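Local coordinates for SusD superfamily protein (Bacteroides fragilis, PDB 3L22) that probably captures glycans at the bacterial cell surface, as other outer-membrane SusD proteins do, and carries zinc ions in the crystal, at residues I300-E305 against L309-D314; E234-I239 against T295-I300; A23-L28 against V117-F122. All blocks are in the same frame, centred on the assembly; numbering follows the deposited sequence. Where two conformers were deposited one is given.

Contacts 1 and 2 are neighbours built on the same short helix, 297-302: contact 2 packs its start against the loop 234-239, and contact 1 lays the returning chain 309-314 on its end. They share Ile300, lie about 10 Å apart between centres, and touch directly, Phe302 CZ resting 3.5 Å from Val236 O. Contact 3 joins two long helices of the N-terminal part of the chain, its centre about 33 Å from those of both other contacts and its nearest atoms about 16 Å from contact 2. Zinc ions sit beside contacts 2 and 3, the first held by Glu234 and water, the second by Glu119, His197 and water; contact 1 has an ethanediol instead.

Contact 1: residues I300-E305 against L309-D314; sequences IAFKGE and LMKFTD. With EDO (1,2-ethanediol), chain Y.
Phe302 and Lys311 form the tight part of this contact. The lysine chain passes over one face of the ring: its CG lies 3.8 Å from the ring centroid and 16° off the normal, a CH-pi contact displaced toward the CD1 side, and further along CE reaches 3.7 Å from Phe302 CD2. Straight beyond CG, the lysine continues past the ring, and polar bonds at NZ, a salt bridge with Glu392 and a hydrogen bond to Ile390 O, hold its far end. Ala301 CB fills the opposite face of the ring, over its centre. Where the ring joins the backbone, Leu309 CD1 meets Phe302 CB at 4.0 Å.

The backbones are tied where the helix ends. Met310 N donates to Phe302 O over 3.0 Å, with an N-H...O angle of 160°, and Leu309 CA-H adds a weaker contact to the same oxygen.

Packing is looser on the outer side. Met310, an exposed selenomethionine, points its CB toward 300-305 and touches Gly304 CA with CG; beyond that the chain, which has two conformers, leads away in one of them. An ethanediol, probably from the crystallisation liquor, bridges the two backbones here: its O1 donates to Ala301 O at 3.1 Å and its O2 to Met310 O, while its C1 comes to the edge of the Phe302 ring, 3.5 Å from CE1.

Lys303 is the first residue to leave the helical conformation: a helix C-terminus whose following loop folds back through an isolated beta bridge, Lys303 with Leu309, within the SusD family region.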
ATOM      1  N   ILE A 300     -18.705   7.086  13.058  1.00 13.30           N
ATOM      2  CA  ILE A 300     -20.085   7.135  12.573  1.00 13.66           C
ATOM      3  C   ILE A 300     -20.182   6.373  11.255  1.00 14.15           C
ATOM      4  O   ILE A 300     -21.047   5.564  11.112  1.00 13.51           O
ATOM      5  CB  ILE A 300     -20.586   8.572  12.349  1.00 14.31           C
ATOM      6  CG1 ILE A 300     -20.642   9.344  13.682  1.00 15.99           C
ATOM      7  CG2 ILE A 300     -22.012   8.576  11.668  1.00 13.78           C
ATOM      8  CD1 ILE A 300     -20.898  10.839  13.545  1.00 16.32           C
ATOM      9  N   ALA A 301     -19.248   6.591  10.324  1.00 13.86           N
ATOM     10  CA  ALA A 301     -19.375   5.987   8.980  1.00 14.51           C
ATOM     11  C   ALA A 301     -18.980   4.520   8.978  1.00 14.43           C
ATOM     12  O   ALA A 301     -19.628   3.716   8.322  1.00 13.71           O
ATOM     13  CB  ALA A 301     -18.523   6.766   7.927  1.00 13.42           C
ATOM     14  N   PHE A 302     -17.922   4.173   9.707  1.00 14.28           N
ATOM     15  CA  PHE A 302     -17.262   2.883   9.483  1.00 15.15           C
ATOM     16  C   PHE A 302     -17.270   1.868  10.626  1.00 15.15           C
ATOM     17  O   PHE A 302     -16.937   0.689  10.379  1.00 14.70           O
ATOM     18  CB  PHE A 302     -15.804   3.109   9.062  1.00 15.80           C
ATOM     19  CG  PHE A 302     -15.644   4.103   7.962  1.00 14.02           C
ATOM     20  CD1 PHE A 302     -16.394   4.014   6.807  1.00 15.15           C
ATOM     21  CD2 PHE A 302     -14.722   5.122   8.077  1.00 13.46           C
ATOM     22  CE1 PHE A 302     -16.246   4.962   5.792  1.00 14.58           C
ATOM     23  CE2 PHE A 302     -14.538   6.033   7.058  1.00 13.22           C
ATOM     24  CZ  PHE A 302     -15.315   5.979   5.942  1.00 14.63           C
ATOM     25  N   LYS A 303     -17.610   2.288  11.851  1.00 15.18           N
ATOM     26  CA  LYS A 303     -17.628   1.337  12.969  1.00 15.36           C
ATOM     27  C   LYS A 303     -19.002   0.683  13.003  1.00 15.90           C
ATOM     28  O   LYS A 303     -19.930   1.193  13.590  1.00 16.16           O
ATOM     29  CB  LYS A 303     -17.267   2.005  14.305  1.00 15.13           C
ATOM     30  CG  LYS A 303     -17.206   1.025  15.503  1.00 16.33           C
ATOM     31  CD  LYS A 303     -16.670   1.679  16.746  1.00 17.38           C
ATOM     32  CE  LYS A 303     -16.478   0.692  17.892  1.00 18.97           C
ATOM     33  NZ  LYS A 303     -17.776   0.193  18.393  1.00 18.44           N
ATOM     34  N   GLY A 304     -19.127  -0.465  12.364  1.00 17.11           N
ATOM     35  CA  GLY A 304     -20.429  -1.102  12.200  1.00 17.27           C
ATOM     36  C   GLY A 304     -20.896  -1.878  13.426  1.00 18.36           C
ATOM     37  O   GLY A 304     -20.112  -2.192  14.342  1.00 17.48           O
ATOM     38  N   GLU A 305     -22.187  -2.181  13.429  1.00 19.57           N
ATOM     39  CA  GLU A 305     -22.809  -3.145  14.339  0.55 20.52           C
ATOM     40  C   GLU A 305     -22.034  -4.454  14.217  1.00 20.06           C
ATOM     41  O   GLU A 305     -21.654  -4.837  13.075  1.00 20.09           O
ATOM     42  CB  GLU A 305     -24.288  -3.385  13.935  0.55 21.18           C
ATOM     43  CG  GLU A 305     -25.258  -2.171  14.151  0.55 24.70           C
ATOM     44  CD  GLU A 305     -26.727  -2.472  13.805  0.55 28.23           C
ATOM     45  OE1 GLU A 305     -27.161  -3.647  13.888  0.55 30.58           O
ATOM     46  OE2 GLU A 305     -27.460  -1.519  13.454  0.55 31.56           O
ATOM     47  N   LEU A 309     -16.258  -3.618   9.714  1.00 14.21           N
ATOM     48  CA  LEU A 309     -15.734  -2.403   9.138  1.00 14.40           C
ATOM     49  C   LEU A 309     -16.544  -2.041   7.869  1.00 14.58           C
ATOM     50  O   LEU A 309     -16.523  -2.801   6.910  1.00 14.00           O
ATOM     51  CB  LEU A 309     -14.250  -2.576   8.810  1.00 14.00           C
ATOM     52  CG  LEU A 309     -13.511  -1.319   8.368  1.00 15.46           C
ATOM     53  CD1 LEU A 309     -13.525  -0.184   9.408  1.00 12.63           C
ATOM     54  CD2 LEU A 309     -12.061  -1.664   7.928  1.00 14.94           C
HETATM   55  N   MSE A 310     -17.171  -0.860   7.836  1.00 15.14           N
HETATM   56  CA  MSE A 310     -18.130  -0.525   6.761  0.75 15.47           C
HETATM   57  C   MSE A 310     -17.532   0.287   5.623  1.00 16.01           C
HETATM   58  O   MSE A 310     -18.262   0.942   4.876  1.00 16.98           O
HETATM   59  CB  MSE A 310     -19.349   0.199   7.335  0.75 15.04           C
HETATM   60  CG  MSE A 310     -19.959  -0.515   8.557  0.75 16.42           C
HETATM   61 SE   MSE A 310     -20.725  -2.220   8.060  0.56 18.29          SE
HETATM   62  CE  MSE A 310     -22.238  -1.567   6.980  0.75 14.27           C
ATOM     63  N   LYS A 311     -16.217   0.228   5.420  1.00 15.57           N
ATOM     64  CA  LYS A 311     -15.650   0.884   4.227  1.00 15.18           C
ATOM     65  C   LYS A 311     -16.010   0.157   2.923  1.00 15.28           C
ATOM     66  O   LYS A 311     -16.551   0.748   1.993  1.00 15.42           O
ATOM     67  CB  LYS A 311     -14.135   1.047   4.310  1.00 14.82           C
ATOM     68  CG  LYS A 311     -13.692   2.157   5.283  1.00 17.11           C
ATOM     69  CD  LYS A 311     -12.187   2.287   5.437  1.00 13.18           C
ATOM     70  CE  LYS A 311     -11.823   3.409   6.444  1.00 13.23           C
ATOM     71  NZ  LYS A 311     -10.352   3.728   6.412  1.00 11.82           N
ATOM     72  N   PHE A 312     -15.670  -1.122   2.849  1.00 14.70           N
ATOM     73  CA  PHE A 312     -15.830  -1.911   1.638  1.00 14.24           C
ATOM     74  C   PHE A 312     -16.846  -2.986   1.902  1.00 15.28           C
ATOM     75  O   PHE A 312     -16.488  -4.051   2.415  1.00 15.41           O
ATOM     76  CB  PHE A 312     -14.485  -2.550   1.270  1.00 14.92           C
ATOM     77  CG  PHE A 312     -13.391  -1.545   1.088  1.00 15.14           C
ATOM     78  CD1 PHE A 312     -13.303  -0.817  -0.092  1.00 15.96           C
ATOM     79  CD2 PHE A 312     -12.443  -1.337   2.076  1.00 15.60           C
ATOM     80  CE1 PHE A 312     -12.289   0.128  -0.286  1.00 17.44           C
ATOM     81  CE2 PHE A 312     -11.446  -0.397   1.907  1.00 17.09           C
ATOM     82  CZ  PHE A 312     -11.371   0.351   0.724  1.00 16.60           C
ATOM     83  N   THR A 313     -18.108  -2.710   1.605  1.00 15.10           N
ATOM     84  CA  THR A 313     -19.146  -3.687   1.834  1.00 17.35           C
ATOM     85  C   THR A 313     -19.980  -4.054   0.606  1.00 16.63           C
ATOM     86  O   THR A 313     -20.949  -4.821   0.751  1.00 16.02           O
ATOM     87  CB  THR A 313     -20.052  -3.269   3.002  1.00 18.08           C
ATOM     88  OG1 THR A 313     -20.644  -2.010   2.694  1.00 23.12           O
ATOM     89  CG2 THR A 313     -19.217  -3.166   4.308  1.00 21.60           C
ATOM     90  N   ASP A 314     -19.610  -3.592  -0.600  1.00 14.95           N
ATOM     91  CA  ASP A 314     -20.398  -3.975  -1.752  1.00 14.87           C
ATOM     92  C   ASP A 314     -19.806  -5.228  -2.369  1.00 13.89           C
ATOM     93  O   ASP A 314     -18.991  -5.171  -3.313  1.00 13.70           O
ATOM     94  CB  ASP A 314     -20.510  -2.824  -2.749  1.00 14.66           C
ATOM     95  CG  ASP A 314     -21.357  -3.195  -3.971  1.00 16.07           C
ATOM     96  OD1 ASP A 314     -21.888  -4.353  -4.081  1.00 17.19           O
ATOM     97  OD2 ASP A 314     -21.464  -2.312  -4.859  1.00 19.04           O
TER
HETATM   98  C1  EDO Y 465     -19.481   4.323   4.536  1.00 59.09           C
HETATM   99  O1  EDO Y 465     -20.642   4.363   5.415  1.00 58.72           O
HETATM  100  C2  EDO Y 465     -19.720   3.996   3.050  1.00 58.37           C
HETATM  101  O2  EDO Y 465     -18.786   2.998   2.569  1.00 57.17           O

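Contact 2: residues E234-I239 against T295-I300; sequences EDVTLI and TDKRII. With ZN (zinc ion), chain D.
Lys297, at the start of helix 297-302, reaches across to the loop 234-239 and carries most of the contact. Its CB lies against both methyls of Val236, 4.1 Å from CG1. With CG anti to the carbonyl carbon (chi1 -67°), the extended chain slants across Val236 and ends at Glu234. CD passes 3.3 Å from Glu234 O and CE stays almost as close. At the tip, NZ donates to Glu234 O over 2.7 Å, in the carbonyl plane and on a lone pair, and forms a salt bridge with Glu234 OE1 at 2.8 Å. Arg358 O is a further acceptor for NZ, and a bound acetate lies close by.

The glutamate is folded at chi2 (-68°), which turns its carboxylate back toward the ammonium. Its two oxygens divide the work: OE1 faces the lysine, while OE2 binds zinc at 2.3 Å. Water 1, one of five waters on the metal, lies 2.6 Å from Glu234 OE1 and can donate to it. One residue before Lys297, Asp296 is the N-cap of the helix: its OD1 accepts from Arg298 N at 2.9 Å, while NE and NH2 of Arg298 grip the carboxylate side-on, one to each oxygen. NH1 of the same arginine goes to Glu388 and Glu384.

A positive ammonium and a zinc ion thus share one carboxylate, which probably keeps it ionised. Within this chain Glu234 OE2 is the one protein ligand, and five waters bring the coordination to six: a largely hydrated zinc ion, probably a peripheral site.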
ATOM      1  N   GLU A 234     -15.038  17.278   3.493  1.00 15.13           N
ATOM      2  CA  GLU A 234     -15.657  17.076   4.807  1.00 16.27           C
ATOM      3  C   GLU A 234     -16.361  15.709   4.984  1.00 15.85           C
ATOM      4  O   GLU A 234     -16.582  15.250   6.110  1.00 16.81           O
ATOM      5  CB  GLU A 234     -16.661  18.200   5.089  1.00 15.82           C
ATOM      6  CG  GLU A 234     -15.993  19.559   5.258  1.00 20.12           C
ATOM      7  CD  GLU A 234     -15.123  19.677   6.540  1.00 22.76           C
ATOM      8  OE1 GLU A 234     -15.104  18.809   7.454  1.00 23.06           O
ATOM      9  OE2 GLU A 234     -14.445  20.688   6.619  1.00 29.30           O
ATOM     10  N   ASP A 235     -16.748  15.094   3.884  1.00 16.14           N
ATOM     11  CA  ASP A 235     -17.458  13.814   3.905  1.00 16.24           C
ATOM     12  C   ASP A 235     -16.417  12.705   3.713  1.00 15.54           C
ATOM     13  O   ASP A 235     -15.870  12.541   2.617  1.00 16.74           O
ATOM     14  CB  ASP A 235     -18.502  13.814   2.782  1.00 16.05           C
ATOM     15  CG  ASP A 235     -19.331  12.514   2.698  1.00 18.57           C
ATOM     16  OD1 ASP A 235     -19.003  11.447   3.261  1.00 16.57           O
ATOM     17  OD2 ASP A 235     -20.360  12.572   2.009  1.00 20.43           O
ATOM     18  N   VAL A 236     -16.199  11.896   4.743  1.00 14.05           N
ATOM     19  CA  VAL A 236     -15.199  10.801   4.676  1.00 13.35           C
ATOM     20  C   VAL A 236     -15.670   9.555   3.886  1.00 13.32           C
ATOM     21  O   VAL A 236     -14.902   8.615   3.747  1.00 13.79           O
ATOM     22  CB  VAL A 236     -14.770  10.377   6.097  1.00 12.92           C
ATOM     23  CG1 VAL A 236     -14.236  11.607   6.878  1.00 12.07           C
ATOM     24  CG2 VAL A 236     -15.940   9.668   6.855  1.00 10.42           C
ATOM     25  N   THR A 237     -16.926   9.525   3.415  1.00 13.25           N
ATOM     26  CA  THR A 237     -17.477   8.359   2.713  1.00 13.51           C
ATOM     27  C   THR A 237     -17.340   8.429   1.178  1.00 13.84           C
ATOM     28  O   THR A 237     -17.638   7.454   0.490  1.00 13.36           O
ATOM     29  CB  THR A 237     -18.956   8.109   3.077  1.00 13.58           C
ATOM     30  OG1 THR A 237     -19.786   9.111   2.498  1.00 11.58           O
ATOM     31  CG2 THR A 237     -19.166   8.113   4.638  1.00 14.18           C
ATOM     32  N   LEU A 238     -16.886   9.559   0.645  1.00 13.63           N
ATOM     33  CA  LEU A 238     -16.959   9.797  -0.807  1.00 14.36           C
ATOM     34  C   LEU A 238     -16.225   8.763  -1.637  1.00 14.21           C
ATOM     35  O   LEU A 238     -16.734   8.317  -2.658  1.00 14.71           O
ATOM     36  CB  LEU A 238     -16.464  11.189  -1.170  1.00 13.99           C
ATOM     37  CG  LEU A 238     -17.272  12.377  -0.671  1.00 14.62           C
ATOM     38  CD1 LEU A 238     -16.460  13.652  -0.994  1.00 12.61           C
ATOM     39  CD2 LEU A 238     -18.693  12.395  -1.301  1.00 12.45           C
ATOM     40  N   ILE A 239     -15.066   8.345  -1.167  1.00 14.40           N
ATOM     41  CA  ILE A 239     -14.189   7.515  -1.984  1.00 14.40           C
ATOM     42  C   ILE A 239     -14.634   6.057  -2.077  1.00 15.14           C
ATOM     43  O   ILE A 239     -14.090   5.344  -2.917  1.00 13.80           O
ATOM     44  CB  ILE A 239     -12.708   7.572  -1.563  1.00 14.17           C
ATOM     45  CG1 ILE A 239     -12.471   7.037  -0.140  1.00 15.14           C
ATOM     46  CG2 ILE A 239     -12.180   8.986  -1.686  1.00 12.55           C
ATOM     47  CD1 ILE A 239     -10.960   6.933   0.224  1.00 14.53           C
ATOM     48  N   THR A 295     -18.811  10.817  18.060  1.00 14.33           N
ATOM     49  CA  THR A 295     -19.073  11.855  17.074  1.00 14.54           C
ATOM     50  C   THR A 295     -17.945  12.000  16.030  1.00 14.18           C
ATOM     51  O   THR A 295     -17.980  12.925  15.229  1.00 14.39           O
ATOM     52  CB  THR A 295     -19.242  13.205  17.750  1.00 14.26           C
ATOM     53  OG1 THR A 295     -18.074  13.428  18.525  1.00 17.00           O
ATOM     54  CG2 THR A 295     -20.494  13.246  18.682  1.00 12.61           C
ATOM     55  N   ASP A 296     -16.931  11.128  16.052  1.00 13.48           N
ATOM     56  CA  ASP A 296     -15.900  11.101  15.005  1.00 12.60           C
ATOM     57  C   ASP A 296     -16.573  10.616  13.720  1.00 12.10           C
ATOM     58  O   ASP A 296     -17.216   9.581  13.724  1.00 11.91           O
ATOM     59  CB  ASP A 296     -14.769  10.152  15.451  1.00 13.02           C
ATOM     60  CG  ASP A 296     -13.542  10.108  14.517  1.00 13.59           C
ATOM     61  OD1 ASP A 296     -13.671  10.085  13.272  1.00 16.30           O
ATOM     62  OD2 ASP A 296     -12.405   9.958  15.064  1.00 14.05           O
ATOM     63  N   LYS A 297     -16.395  11.335  12.620  1.00 12.02           N
ATOM     64  CA  LYS A 297     -17.000  10.942  11.315  1.00 12.70           C
ATOM     65  C   LYS A 297     -16.661   9.539  10.853  1.00 12.92           C
ATOM     66  O   LYS A 297     -17.492   8.885  10.248  1.00 13.57           O
ATOM     67  CB  LYS A 297     -16.614  11.941  10.218  1.00 12.89           C
ATOM     68  CG  LYS A 297     -17.226  13.335  10.407  1.00 14.19           C
ATOM     69  CD  LYS A 297     -16.904  14.242   9.196  1.00 15.47           C
ATOM     70  CE  LYS A 297     -17.204  15.714   9.448  1.00 14.08           C
ATOM     71  NZ  LYS A 297     -16.454  16.590   8.451  1.00 15.76           N
ATOM     72  N   ARG A 298     -15.433   9.087  11.139  1.00 13.65           N
ATOM     73  CA  ARG A 298     -14.953   7.794  10.755  1.00 13.81           C
ATOM     74  C   ARG A 298     -15.607   6.669  11.574  1.00 14.20           C
ATOM     75  O   ARG A 298     -15.873   5.590  11.048  1.00 14.21           O
ATOM     76  CB  ARG A 298     -13.449   7.761  10.889  1.00 14.16           C
ATOM     77  CG  ARG A 298     -12.753   8.793   9.988  1.00 14.21           C
ATOM     78  CD  ARG A 298     -11.333   9.079  10.387  1.00 14.18           C
ATOM     79  NE  ARG A 298     -11.263   9.703  11.710  1.00 12.84           N
ATOM     80  CZ  ARG A 298     -10.168  10.265  12.210  1.00 12.77           C
ATOM     81  NH1 ARG A 298      -9.027  10.293  11.519  1.00 12.24           N
ATOM     82  NH2 ARG A 298     -10.198  10.781  13.438  1.00 12.39           N
ATOM     83  N   ILE A 299     -15.887   6.953  12.844  1.00 13.68           N
ATOM     84  CA  ILE A 299     -16.589   6.039  13.732  1.00 13.88           C
ATOM     85  C   ILE A 299     -18.061   5.937  13.279  1.00 13.63           C
ATOM     86  O   ILE A 299     -18.552   4.831  13.050  1.00 11.58           O
ATOM     87  CB  ILE A 299     -16.434   6.470  15.223  1.00 14.35           C
ATOM     88  CG1 ILE A 299     -14.939   6.439  15.635  1.00 16.21           C
ATOM     89  CG2 ILE A 299     -17.332   5.629  16.175  1.00 13.85           C
ATOM     90  CD1 ILE A 299     -14.187   5.164  15.381  1.00 19.14           C
ATOM     91  N   ILE A 300     -18.705   7.086  13.058  1.00 13.30           N
ATOM     92  CA  ILE A 300     -20.085   7.135  12.573  1.00 13.66           C
ATOM     93  C   ILE A 300     -20.182   6.373  11.255  1.00 14.15           C
ATOM     94  O   ILE A 300     -21.047   5.564  11.112  1.00 13.51           O
ATOM     95  CB  ILE A 300     -20.586   8.572  12.349  1.00 14.31           C
ATOM     96  CG1 ILE A 300     -20.642   9.344  13.682  1.00 15.99           C
ATOM     97  CG2 ILE A 300     -22.012   8.576  11.668  1.00 13.78           C
ATOM     98  CD1 ILE A 300     -20.898  10.839  13.545  1.00 16.32           C
TER
HETATM   99 ZN    ZN D   3     -13.412  21.231   8.602  1.00 49.92          ZN
HETATM  100  O   HOH W   1     -14.254  19.347   9.834  1.00 20.12           O
HETATM  101  O   HOH W   2     -12.399  23.041   7.459  1.00 35.85           O
HETATM  102  O   HOH W   3     -11.607  19.886   7.907  1.00 28.09           O
HETATM  103  O   HOH W   4     -12.294  21.745  10.719  1.00 44.27           O
HETATM  104  O   HOH W   5     -15.435  21.993   9.641  1.00 38.07           O

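Contact 3: residues A23-L28 against V117-F122; sequences ATLNGL and VQEAKF. With ZN (zinc ion), chain B.
Leu25 and Glu119 meet almost at right angles: Leu25 CD2 lies 3.5 Å from Glu119 OE1, and Leu25 CD1 packs beside the glutamate CB. One turn further on, Leu28 CD1 presses onto Ala120 CB at 3.6 Å. All four residues are buried, and the contact across the helices is purely van der Waals. Extended beyond CG (chi2 -169°), Glu119 carries its carboxylate out to the metal: OE2 binds zinc at 2.1 Å, with two waters and His197 ND1 completing four ligands, while OE1 stays 2.8 Å from the ion.

The helices bearing these side chains, 18-33 and 113-131, run nearly parallel, their local axes 10.1 Å apart and inclined at 23°. Such side-by-side helices suit the TPR-like helical architecture of the SusD family.

A second shell probably helps position the site. Tyr29, just beyond Leu28, hydrogen-bonds to Glu119 OE1, the oxygen not bound to zinc. Asn26 OD1 on the same helix is hydrogen-bonded to His197 NE2, which probably orients the second protein ligand. Outside this, helix 79-103 packs against the pair, Phe98 touching Ala120 and Lys94 touching Leu28.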
ATOM      1  N   ALA A  23      -2.908   0.240 -24.731  1.00 16.58           N
ATOM      2  CA  ALA A  23      -3.577  -0.962 -24.286  1.00 16.31           C
ATOM      3  C   ALA A  23      -2.636  -1.788 -23.410  1.00 15.87           C
ATOM      4  O   ALA A  23      -3.048  -2.340 -22.391  1.00 16.20           O
ATOM      5  CB  ALA A  23      -4.077  -1.833 -25.509  1.00 15.08           C
ATOM      6  N   THR A  24      -1.378  -1.895 -23.826  1.00 16.09           N
ATOM      7  CA  THR A  24      -0.394  -2.652 -23.056  1.00 15.96           C
ATOM      8  C   THR A  24      -0.077  -1.930 -21.777  1.00 15.96           C
ATOM      9  O   THR A  24       0.028  -2.567 -20.737  1.00 14.60           O
ATOM     10  CB  THR A  24       0.869  -2.930 -23.863  1.00 16.64           C
ATOM     11  OG1 THR A  24       0.479  -3.495 -25.112  1.00 15.59           O
ATOM     12  CG2 THR A  24       1.797  -3.896 -23.152  1.00 16.70           C
ATOM     13  N   LEU A  25       0.001  -0.605 -21.822  1.00 16.58           N
ATOM     14  CA  LEU A  25       0.245   0.185 -20.600  1.00 16.48           C
ATOM     15  C   LEU A  25      -0.873  -0.022 -19.580  1.00 16.73           C
ATOM     16  O   LEU A  25      -0.617  -0.294 -18.387  1.00 15.31           O
ATOM     17  CB  LEU A  25       0.368   1.685 -20.916  1.00 16.55           C
ATOM     18  CG  LEU A  25       0.527   2.677 -19.760  1.00 15.68           C
ATOM     19  CD1 LEU A  25       1.674   2.312 -18.924  1.00 14.95           C
ATOM     20  CD2 LEU A  25       0.689   4.092 -20.281  1.00 18.37           C
ATOM     21  N   ASN A  26      -2.118   0.066 -20.041  1.00 17.40           N
ATOM     22  CA  ASN A  26      -3.244  -0.266 -19.146  1.00 18.10           C
ATOM     23  C   ASN A  26      -3.189  -1.675 -18.603  1.00 16.57           C
ATOM     24  O   ASN A  26      -3.611  -1.901 -17.489  1.00 15.55           O
ATOM     25  CB  ASN A  26      -4.597   0.060 -19.776  1.00 18.96           C
ATOM     26  CG  ASN A  26      -4.828   1.582 -19.834  1.00 25.55           C
ATOM     27  OD1 ASN A  26      -4.604   2.319 -18.832  1.00 33.72           O
ATOM     28  ND2 ASN A  26      -5.242   2.069 -21.003  1.00 30.83           N
ATOM     29  N   GLY A  27      -2.632  -2.602 -19.364  1.00 16.09           N
ATOM     30  CA  GLY A  27      -2.407  -3.965 -18.849  1.00 16.52           C
ATOM     31  C   GLY A  27      -1.421  -3.998 -17.677  1.00 16.24           C
ATOM     32  O   GLY A  27      -1.508  -4.890 -16.840  1.00 17.43           O
ATOM     33  N   LEU A  28      -0.488  -3.046 -17.611  1.00 14.90           N
ATOM     34  CA  LEU A  28       0.434  -2.971 -16.456  1.00 15.00           C
ATOM     35  C   LEU A  28      -0.320  -2.633 -15.187  1.00 14.70           C
ATOM     36  O   LEU A  28      -0.134  -3.277 -14.139  1.00 15.53           O
ATOM     37  CB  LEU A  28       1.575  -1.954 -16.711  1.00 14.60           C
ATOM     38  CG  LEU A  28       2.368  -2.139 -18.022  1.00 13.90           C
ATOM     39  CD1 LEU A  28       3.524  -1.101 -18.135  1.00 14.78           C
ATOM     40  CD2 LEU A  28       2.916  -3.576 -18.127  1.00 11.99           C
ATOM     41  N   VAL A 117       6.966   5.695 -20.463  1.00 14.17           N
ATOM     42  CA  VAL A 117       8.097   5.110 -19.746  1.00 13.16           C
ATOM     43  C   VAL A 117       7.955   5.345 -18.258  1.00 12.94           C
ATOM     44  O   VAL A 117       8.117   4.454 -17.459  1.00 11.66           O
ATOM     45  CB  VAL A 117       9.457   5.716 -20.202  1.00 14.02           C
ATOM     46  CG1 VAL A 117      10.633   5.306 -19.258  1.00 12.12           C
ATOM     47  CG2 VAL A 117       9.781   5.308 -21.662  1.00 10.73           C
ATOM     48  N   GLN A 118       7.678   6.568 -17.879  1.00 12.66           N
ATOM     49  CA  GLN A 118       7.698   6.930 -16.461  1.00 12.42           C
ATOM     50  C   GLN A 118       6.505   6.276 -15.722  1.00 12.49           C
ATOM     51  O   GLN A 118       6.617   5.857 -14.568  1.00 12.12           O
ATOM     52  CB  GLN A 118       7.725   8.461 -16.344  1.00 12.56           C
ATOM     53  CG  GLN A 118       9.072   9.045 -16.805  1.00 12.96           C
ATOM     54  CD  GLN A 118       9.092  10.564 -16.848  1.00 14.84           C
ATOM     55  OE1 GLN A 118       8.205  11.210 -16.295  1.00 12.81           O
ATOM     56  NE2 GLN A 118      10.081  11.143 -17.558  1.00 11.32           N
ATOM     57  N   GLU A 119       5.385   6.122 -16.416  1.00 12.23           N
ATOM     58  CA  GLU A 119       4.245   5.393 -15.843  1.00 12.81           C
ATOM     59  C   GLU A 119       4.561   3.926 -15.626  1.00 13.67           C
ATOM     60  O   GLU A 119       4.254   3.372 -14.564  1.00 12.87           O
ATOM     61  CB  GLU A 119       2.975   5.500 -16.706  1.00 12.43           C
ATOM     62  CG  GLU A 119       2.304   6.854 -16.527  1.00 13.03           C
ATOM     63  CD  GLU A 119       0.900   6.907 -17.157  1.00 15.82           C
ATOM     64  OE1 GLU A 119       0.203   5.849 -17.302  1.00 15.82           O
ATOM     65  OE2 GLU A 119       0.516   8.037 -17.510  1.00 14.87           O
ATOM     66  N   ALA A 120       5.189   3.312 -16.619  1.00 13.44           N
ATOM     67  CA  ALA A 120       5.528   1.896 -16.525  1.00 13.77           C
ATOM     68  C   ALA A 120       6.546   1.666 -15.382  1.00 13.84           C
ATOM     69  O   ALA A 120       6.427   0.718 -14.618  1.00 13.42           O
ATOM     70  CB  ALA A 120       6.062   1.396 -17.858  1.00 12.58           C
ATOM     71  N   LYS A 121       7.540   2.544 -15.273  1.00 14.08           N
ATOM     72  CA  LYS A 121       8.499   2.474 -14.177  1.00 14.32           C
ATOM     73  C   LYS A 121       7.856   2.611 -12.791  1.00 14.37           C
ATOM     74  O   LYS A 121       8.246   1.923 -11.849  1.00 14.65           O
ATOM     75  CB  LYS A 121       9.633   3.486 -14.381  1.00 14.84           C
ATOM     76  CG  LYS A 121      10.600   3.091 -15.519  1.00 14.55           C
ATOM     77  CD  LYS A 121      11.796   4.053 -15.529  1.00 14.85           C
ATOM     78  CE  LYS A 121      12.719   3.730 -16.679  1.00 15.69           C
ATOM     79  NZ  LYS A 121      13.882   4.661 -16.680  1.00 16.45           N
ATOM     80  N   PHE A 122       6.845   3.469 -12.675  1.00 14.34           N
ATOM     81  CA  PHE A 122       6.085   3.607 -11.438  1.00 13.28           C
ATOM     82  C   PHE A 122       5.441   2.259 -11.032  1.00 13.43           C
ATOM     83  O   PHE A 122       5.536   1.869  -9.885  1.00 13.27           O
ATOM     84  CB  PHE A 122       5.002   4.678 -11.563  1.00 12.80           C
ATOM     85  CG  PHE A 122       4.079   4.718 -10.401  1.00 13.73           C
ATOM     86  CD1 PHE A 122       4.421   5.457  -9.254  1.00 13.95           C
ATOM     87  CD2 PHE A 122       2.904   3.964 -10.389  1.00 12.94           C
ATOM     88  CE1 PHE A 122       3.594   5.484  -8.160  1.00 11.96           C
ATOM     89  CE2 PHE A 122       2.078   3.978  -9.277  1.00 14.74           C
ATOM     90  CZ  PHE A 122       2.448   4.750  -8.148  1.00 15.07           C
TER
HETATM   91 ZN    ZN B   1      -1.354   7.948 -18.387  1.00 22.08          ZN
HETATM   92  O   HOH W   6      -1.931   9.731 -17.854  1.00 12.72           O
HETATM   93  O   HOH W   7      -1.060   7.922 -20.622  1.00  2.00           O